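Local coordinates for protein putative adenosine kinase (Schistosoma mansoni, PDB 3VAS) that probably phosphorylates adenosine at its 5'-hydroxyl using ATP, as a ribokinase-family (pfkB) adenosine kinase, at residues G31-D36 / G157-L162; G81-N86 / Y183-V188. All coordinates share one frame; numbering follows the deposited sequence.

Contacts 1 and 2 lie side by side, their centres about 10 Å apart, and both touch the bound adenosine. Their segments alternate along the chain: 31-36, 81-86, 157-162, 183-188. Strand 27-40 carries the first segment of contact 1 and pairs in parallel with strand 181-185, whose end opens segment 183-188 of contact 2. The contacts also meet directly through the probable backbone hydrogen bond from Gly81 N to Leu34 O, at 2.6 Å. Contact 1 supplies Asn32, Leu34 and Asp36, and contact 2 supplies Gly81, Gly82, Ala83, Asn86 and Phe187, so pieces distant in sequence converge on one nucleoside site in this pfkB-family fold.

Contact 1: residues G31-D36 / G157-L162; sequences GNPLLD and GAACDL. With ADN (adenosine), chain C.
With chi1 at -46°, Asn32 CG stands beside its backbone N and the amide is swung to adenine; CB, placed by the backbone, meets the methyl of Ala159. The evidence is the 3.7 Å between Asn32 CB and Ala159 CB, the closest approach of the two segments. The same methyl, carried on the short 3-10 turn 158-161, also meets Pro33 CD and Leu34 CD2, so one small group abuts three consecutive residues. A water joins the backbones: it donates to Gly31 O at 2.7 Å and to Ala159 O at 3.0 Å, bridging two carbonyl oxygens that point in different directions. Beyond Ala159, Leu162 CD2 lies alongside Gly31 O. On the ligand side, Asn32 ND2 donates to adenosine N1 over 3.0 Å, nearly straight at 166°. Thr191 OG1 bonds to Asn32 OD1, which fixes the amide's rotation. Leu34 CD1 sits over one face of the purine, 3.5 Å from C4, and Asp36 takes the two ribose hydroxyls, one on each oxygen: O3' to OD2 at 2.5 Å, and O2' to OD1 at a distance so short that its exact value is doubtful. Donation from Asn32 implies that N1 acts as an acceptor; the carboxylate thus reads the 2',3'-diol while Asn32 reads N1, consistent with recognition of an adenine ribonucleoside.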
loop_
_atom_site.group_PDB
_atom_site.type_symbol
_atom_site.label_atom_id
_atom_site.label_comp_id
_atom_site.label_asym_id
_atom_site.label_seq_id
_atom_site.Cartn_x
_atom_site.Cartn_y
_atom_site.Cartn_z
ATOM N N GLY A 31 -8.487 2.377 -3.313
ATOM C CA GLY A 31 -7.708 1.191 -3.630
ATOM C C GLY A 31 -8.481 -0.085 -3.896
ATOM O O GLY A 31 -9.673 -0.065 -4.223
ATOM N N ASN A 32 -7.781 -1.208 -3.760
ATOM C CA ASN A 32 -8.379 -2.518 -3.965
ATOM C C ASN A 32 -8.638 -3.205 -2.623
ATOM O O ASN A 32 -7.708 -3.668 -1.964
ATOM C CB ASN A 32 -7.460 -3.382 -4.837
ATOM C CG ASN A 32 -6.941 -2.633 -6.059
ATOM O OD1 ASN A 32 -7.641 -1.796 -6.631
ATOM N ND2 ASN A 32 -5.708 -2.928 -6.459
ATOM N N PRO A 33 -9.906 -3.255 -2.196
ATOM C CA PRO A 33 -10.167 -3.929 -0.920
ATOM C C PRO A 33 -10.220 -5.430 -1.142
ATOM O O PRO A 33 -11.025 -5.911 -1.945
ATOM C CB PRO A 33 -11.527 -3.369 -0.494
ATOM C CG PRO A 33 -12.188 -2.957 -1.760
ATOM C CD PRO A 33 -11.116 -2.642 -2.773
ATOM N N LEU A 34 -9.347 -6.160 -0.459
ATOM C CA LEU A 34 -9.179 -7.583 -0.727
ATOM C C LEU A 34 -9.223 -8.405 0.551
ATOM O O LEU A 34 -8.878 -7.924 1.632
ATOM C CB LEU A 34 -7.847 -7.831 -1.443
ATOM C CG LEU A 34 -7.562 -7.047 -2.727
ATOM C CD1 LEU A 34 -6.090 -7.177 -3.117
ATOM C CD2 LEU A 34 -8.466 -7.522 -3.865
ATOM N N LEU A 35 -9.646 -9.656 0.425
ATOM C CA LEU A 35 -9.579 -10.574 1.549
ATOM C C LEU A 35 -8.275 -11.360 1.474
ATOM O O LEU A 35 -7.989 -12.005 0.462
ATOM C CB LEU A 35 -10.773 -11.526 1.537
ATOM C CG LEU A 35 -10.840 -12.498 2.716
ATOM C CD1 LEU A 35 -11.274 -11.772 3.980
ATOM C CD2 LEU A 35 -11.765 -13.660 2.410
ATOM N N ASP A 36 -7.475 -11.293 2.533
ATOM C CA ASP A 36 -6.273 -12.119 2.629
ATOM C C ASP A 36 -6.618 -13.520 3.123
ATOM O O ASP A 36 -7.335 -13.689 4.110
ATOM C CB ASP A 36 -5.231 -11.482 3.553
ATOM C CG ASP A 36 -4.565 -10.259 2.934
ATOM O OD1 ASP A 36 -4.799 -9.994 1.733
ATOM O OD2 ASP A 36 -3.796 -9.573 3.649
ATOM N N GLY A 157 -10.659 -9.570 -8.732
ATOM C CA GLY A 157 -12.106 -9.721 -8.701
ATOM C C GLY A 157 -12.867 -8.409 -8.778
ATOM O O GLY A 157 -12.648 -7.604 -9.686
ATOM N N ALA A 158 -13.738 -8.181 -7.799
ATOM C CA ALA A 158 -14.597 -6.998 -7.781
ATOM C C ALA A 158 -13.834 -5.671 -7.823
ATOM O O ALA A 158 -14.342 -4.682 -8.356
ATOM C CB ALA A 158 -15.518 -7.038 -6.574
ATOM N N ALA A 159 -12.620 -5.657 -7.270
ATOM C CA ALA A 159 -11.794 -4.450 -7.217
ATOM C C ALA A 159 -11.519 -3.816 -8.585
ATOM O O ALA A 159 -11.278 -2.611 -8.671
ATOM C CB ALA A 159 -10.481 -4.735 -6.488
ATOM N N CYS A 160 -11.556 -4.623 -9.645
ATOM C CA CYS A 160 -11.353 -4.127 -11.007
ATOM C C CYS A 160 -12.460 -3.190 -11.467
ATOM O O CYS A 160 -12.226 -2.302 -12.291
ATOM C CB CYS A 160 -11.255 -5.286 -12.001
ATOM S SG CYS A 160 -9.772 -6.284 -11.823
ATOM N N ASP A 161 -13.664 -3.397 -10.942
ATOM C CA ASP A 161 -14.834 -2.642 -11.383
ATOM C C ASP A 161 -14.891 -1.219 -10.835
ATOM O O ASP A 161 -15.818 -0.472 -11.150
ATOM C CB ASP A 161 -16.124 -3.394 -11.042
ATOM C CG ASP A 161 -16.511 -4.404 -12.111
ATOM O OD1 ASP A 161 -15.628 -4.828 -12.887
ATOM O OD2 ASP A 161 -17.702 -4.774 -12.174
ATOM N N LEU A 162 -13.910 -0.843 -10.018
ATOM C CA LEU A 162 -13.844 0.520 -9.500
ATOM C C LEU A 162 -13.738 1.498 -10.666
ATOM O O LEU A 162 -12.829 1.394 -11.493
ATOM C CB LEU A 162 -12.656 0.686 -8.557
ATOM C CG LEU A 162 -12.398 2.096 -8.027
ATOM C CD1 LEU A 162 -13.524 2.555 -7.098
ATOM C CD2 LEU A 162 -11.055 2.135 -7.325
HETATM O "O5'" ADN C . 1.343 -5.516 1.688
HETATM C "C5'" ADN C . 0.615 -6.721 1.919
HETATM C "C4'" ADN C . -0.817 -6.593 1.461
HETATM O "O4'" ADN C . -0.855 -6.387 0.040
HETATM C "C3'" ADN C . -1.727 -7.798 1.727
HETATM O "O3'" ADN C . -2.642 -7.484 2.778
HETATM C "C2'" ADN C . -2.511 -7.982 0.407
HETATM O "O2'" ADN C . -3.910 -8.079 0.563
HETATM C "C1'" ADN C . -2.132 -6.739 -0.400
HETATM N N9 ADN C . -2.114 -6.937 -1.849
HETATM C C8 ADN C . -1.585 -7.953 -2.505
HETATM N N7 ADN C . -1.840 -7.733 -3.939
HETATM C C5 ADN C . -2.566 -6.512 -4.076
HETATM C C6 ADN C . -3.061 -5.841 -5.190
HETATM N N6 ADN C . -2.863 -6.390 -6.505
HETATM N N1 ADN C . -3.751 -4.647 -5.025
HETATM C C2 ADN C . -3.942 -4.120 -3.773
HETATM N N3 ADN C . -3.452 -4.778 -2.675
HETATM C C4 ADN C . -2.755 -6.000 -2.853
HETATM O O HOH W 1 -11.325 -1.278 -5.933
#

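Contact 2: residues G81-N86 / Y183-V188; sequences GGATLN and YIAGFV. With ADN (adenosine), chain C.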
loop_
_atom_site.group_PDB
_atom_site.type_symbol
_atom_site.label_atom_id
_atom_site.label_comp_id
_atom_site.label_asym_id
_atom_site.label_seq_id
_atom_site.Cartn_x
_atom_site.Cartn_y
_atom_site.Cartn_z
ATOM N N GLY A 81 -7.626 -7.324 3.816
ATOM C CA GLY A 81 -6.363 -6.887 3.243
ATOM C C GLY A 81 -6.534 -5.737 2.267
ATOM O O GLY A 81 -7.488 -4.963 2.364
ATOM N N GLY A 82 -5.609 -5.627 1.318
ATOM C CA GLY A 82 -5.581 -4.494 0.408
ATOM C C GLY A 82 -4.578 -3.454 0.884
ATOM O O GLY A 82 -4.723 -2.893 1.977
ATOM N N ALA A 83 -3.565 -3.195 0.061
ATOM C CA ALA A 83 -2.435 -2.364 0.460
ATOM C C ALA A 83 -2.839 -0.954 0.896
ATOM O O ALA A 83 -2.442 -0.498 1.967
ATOM C CB ALA A 83 -1.395 -2.304 -0.656
ATOM N N THR A 84 -3.625 -0.274 0.069
ATOM C CA THR A 84 -4.047 1.087 0.373
ATOM C C THR A 84 -4.934 1.106 1.612
ATOM O O THR A 84 -4.786 1.967 2.478
ATOM C CB THR A 84 -4.808 1.733 -0.804
ATOM O OG1 THR A 84 -3.979 1.748 -1.973
ATOM C CG2 THR A 84 -5.224 3.166 -0.456
ATOM N N LEU A 85 -5.847 0.142 1.690
ATOM C CA LEU A 85 -6.766 0.058 2.812
ATOM C C LEU A 85 -6.023 -0.203 4.127
ATOM O O LEU A 85 -6.339 0.412 5.144
ATOM C CB LEU A 85 -7.857 -0.997 2.559
ATOM C CG LEU A 85 -8.847 -1.220 3.708
ATOM C CD1 LEU A 85 -9.511 0.094 4.138
ATOM C CD2 LEU A 85 -9.905 -2.269 3.346
ATOM N N ASN A 86 -5.035 -1.101 4.095
ATOM C CA ASN A 86 -4.194 -1.362 5.263
ATOM C C ASN A 86 -3.582 -0.068 5.811
ATOM O O ASN A 86 -3.674 0.225 7.006
ATOM C CB ASN A 86 -3.059 -2.342 4.927
ATOM C CG ASN A 86 -3.530 -3.782 4.763
ATOM O OD1 ASN A 86 -4.654 -4.139 5.122
ATOM N ND2 ASN A 86 -2.645 -4.626 4.237
ATOM N N TYR A 183 -3.376 9.008 -0.006
ATOM C CA TYR A 183 -2.508 7.851 -0.121
ATOM C C TYR A 183 -3.107 6.867 -1.117
ATOM O O TYR A 183 -4.198 6.342 -0.891
ATOM C CB TYR A 183 -2.306 7.156 1.230
ATOM C CG TYR A 183 -1.356 5.979 1.138
ATOM C CD1 TYR A 183 0.025 6.167 1.189
ATOM C CD2 TYR A 183 -1.833 4.683 0.974
ATOM C CE1 TYR A 183 0.903 5.095 1.091
ATOM C CE2 TYR A 183 -0.966 3.605 0.870
ATOM C CZ TYR A 183 0.399 3.815 0.933
ATOM O OH TYR A 183 1.257 2.741 0.842
ATOM N N ILE A 184 -2.404 6.632 -2.221
ATOM C CA ILE A 184 -2.800 5.593 -3.165
ATOM C C ILE A 184 -1.602 4.720 -3.538
ATOM O O ILE A 184 -0.564 5.221 -3.980
ATOM C CB ILE A 184 -3.411 6.173 -4.458
ATOM C CG1 ILE A 184 -4.478 7.226 -4.148
ATOM C CG2 ILE A 184 -4.007 5.055 -5.309
ATOM C CD1 ILE A 184 -5.056 7.877 -5.392
ATOM N N ALA A 185 -1.747 3.413 -3.344
ATOM C CA ALA A 185 -0.702 2.461 -3.710
ATOM C C ALA A 185 -0.641 2.260 -5.222
ATOM O O ALA A 185 -1.640 2.444 -5.926
ATOM C CB ALA A 185 -0.925 1.123 -3.010
ATOM N N GLY A 186 0.536 1.878 -5.710
ATOM C CA GLY A 186 0.729 1.608 -7.122
ATOM C C GLY A 186 -0.196 0.524 -7.642
ATOM O O GLY A 186 -0.525 0.504 -8.826
ATOM N N PHE A 187 -0.614 -0.372 -6.750
ATOM C CA PHE A 187 -1.512 -1.473 -7.089
ATOM C C PHE A 187 -2.785 -1.030 -7.809
ATOM O O PHE A 187 -3.391 -1.809 -8.543
ATOM C CB PHE A 187 -1.912 -2.232 -5.825
ATOM C CG PHE A 187 -0.835 -3.130 -5.275
ATOM C CD1 PHE A 187 -0.514 -3.099 -3.927
ATOM C CD2 PHE A 187 -0.167 -4.024 -6.097
ATOM C CE1 PHE A 187 0.468 -3.927 -3.412
ATOM C CE2 PHE A 187 0.814 -4.855 -5.586
ATOM C CZ PHE A 187 1.129 -4.805 -4.243
ATOM N N VAL A 188 -3.190 0.215 -7.588
ATOM C CA VAL A 188 -4.440 0.728 -8.149
ATOM C C VAL A 188 -4.311 1.050 -9.643
ATOM O O VAL A 188 -5.308 1.226 -10.344
ATOM C CB VAL A 188 -4.941 1.944 -7.343
ATOM C CG1 VAL A 188 -6.343 2.355 -7.777
ATOM C CG2 VAL A 188 -4.938 1.600 -5.862
HETATM O "O5'" ADN C . 1.343 -5.516 1.688
HETATM C "C5'" ADN C . 0.615 -6.721 1.919
HETATM C "C4'" ADN C . -0.817 -6.593 1.461
HETATM O "O4'" ADN C . -0.855 -6.387 0.040
HETATM C "C3'" ADN C . -1.727 -7.798 1.727
HETATM O "O3'" ADN C . -2.642 -7.484 2.778
HETATM C "C2'" ADN C . -2.511 -7.982 0.407
HETATM O "O2'" ADN C . -3.910 -8.079 0.563
HETATM C "C1'" ADN C . -2.132 -6.739 -0.400
HETATM N N9 ADN C . -2.114 -6.937 -1.849
HETATM C C8 ADN C . -1.585 -7.953 -2.505
HETATM N N7 ADN C . -1.840 -7.733 -3.939
HETATM C C5 ADN C . -2.566 -6.512 -4.076
HETATM C C6 ADN C . -3.061 -5.841 -5.190
HETATM N N6 ADN C . -2.863 -6.390 -6.505
HETATM N N1 ADN C . -3.751 -4.647 -5.025
HETATM C C2 ADN C . -3.942 -4.120 -3.773
HETATM N N3 ADN C . -3.452 -4.778 -2.675
HETATM C C4 ADN C . -2.755 -6.000 -2.853
HETATM O O HOH W 2 0.308 0.318 1.224
#
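Phe187 lays its ring against the adenine, with adenosine C6 standing 3.4 Å over it, displaced from its centre, and turns its edge to Ala83, whose CB is 3.5 Å from CD1. The purine face it meets is opposite to that touched by Leu34. Behind this, Ala83 CB also packs on Ala185 CB at 4.2 Å. The polar link is made by Thr84: with chi1 at -58°, OG1 lies beside the backbone N and accepts Ala185 N at 3.1 Å and 160°, while CG2 rests at the edge of the Tyr183 ring. A water bonded to Tyr183 OH reaches Ala83 O weakly; the same hydroxyl is also hydrogen-bonded to Asn213 ND2. A di-glycine precedes the helix, as in ribokinase-family kinases: Gly82 has positive phi, and Gly81 CA lies against the ribose. Gly82, at the N-cap position, donates its N to O2' of adenosine, Ala83 N reaches N3 at 3.2 Å and 169°, and Asn86 ND2 reaches O3'. The first turn of helix 83-95 is thus wedged between the nucleoside and the end of strand 181-185, with Tyr103 of strand 101-107 against Thr84, and helix 318-330 touching both Ala83 and Tyr183.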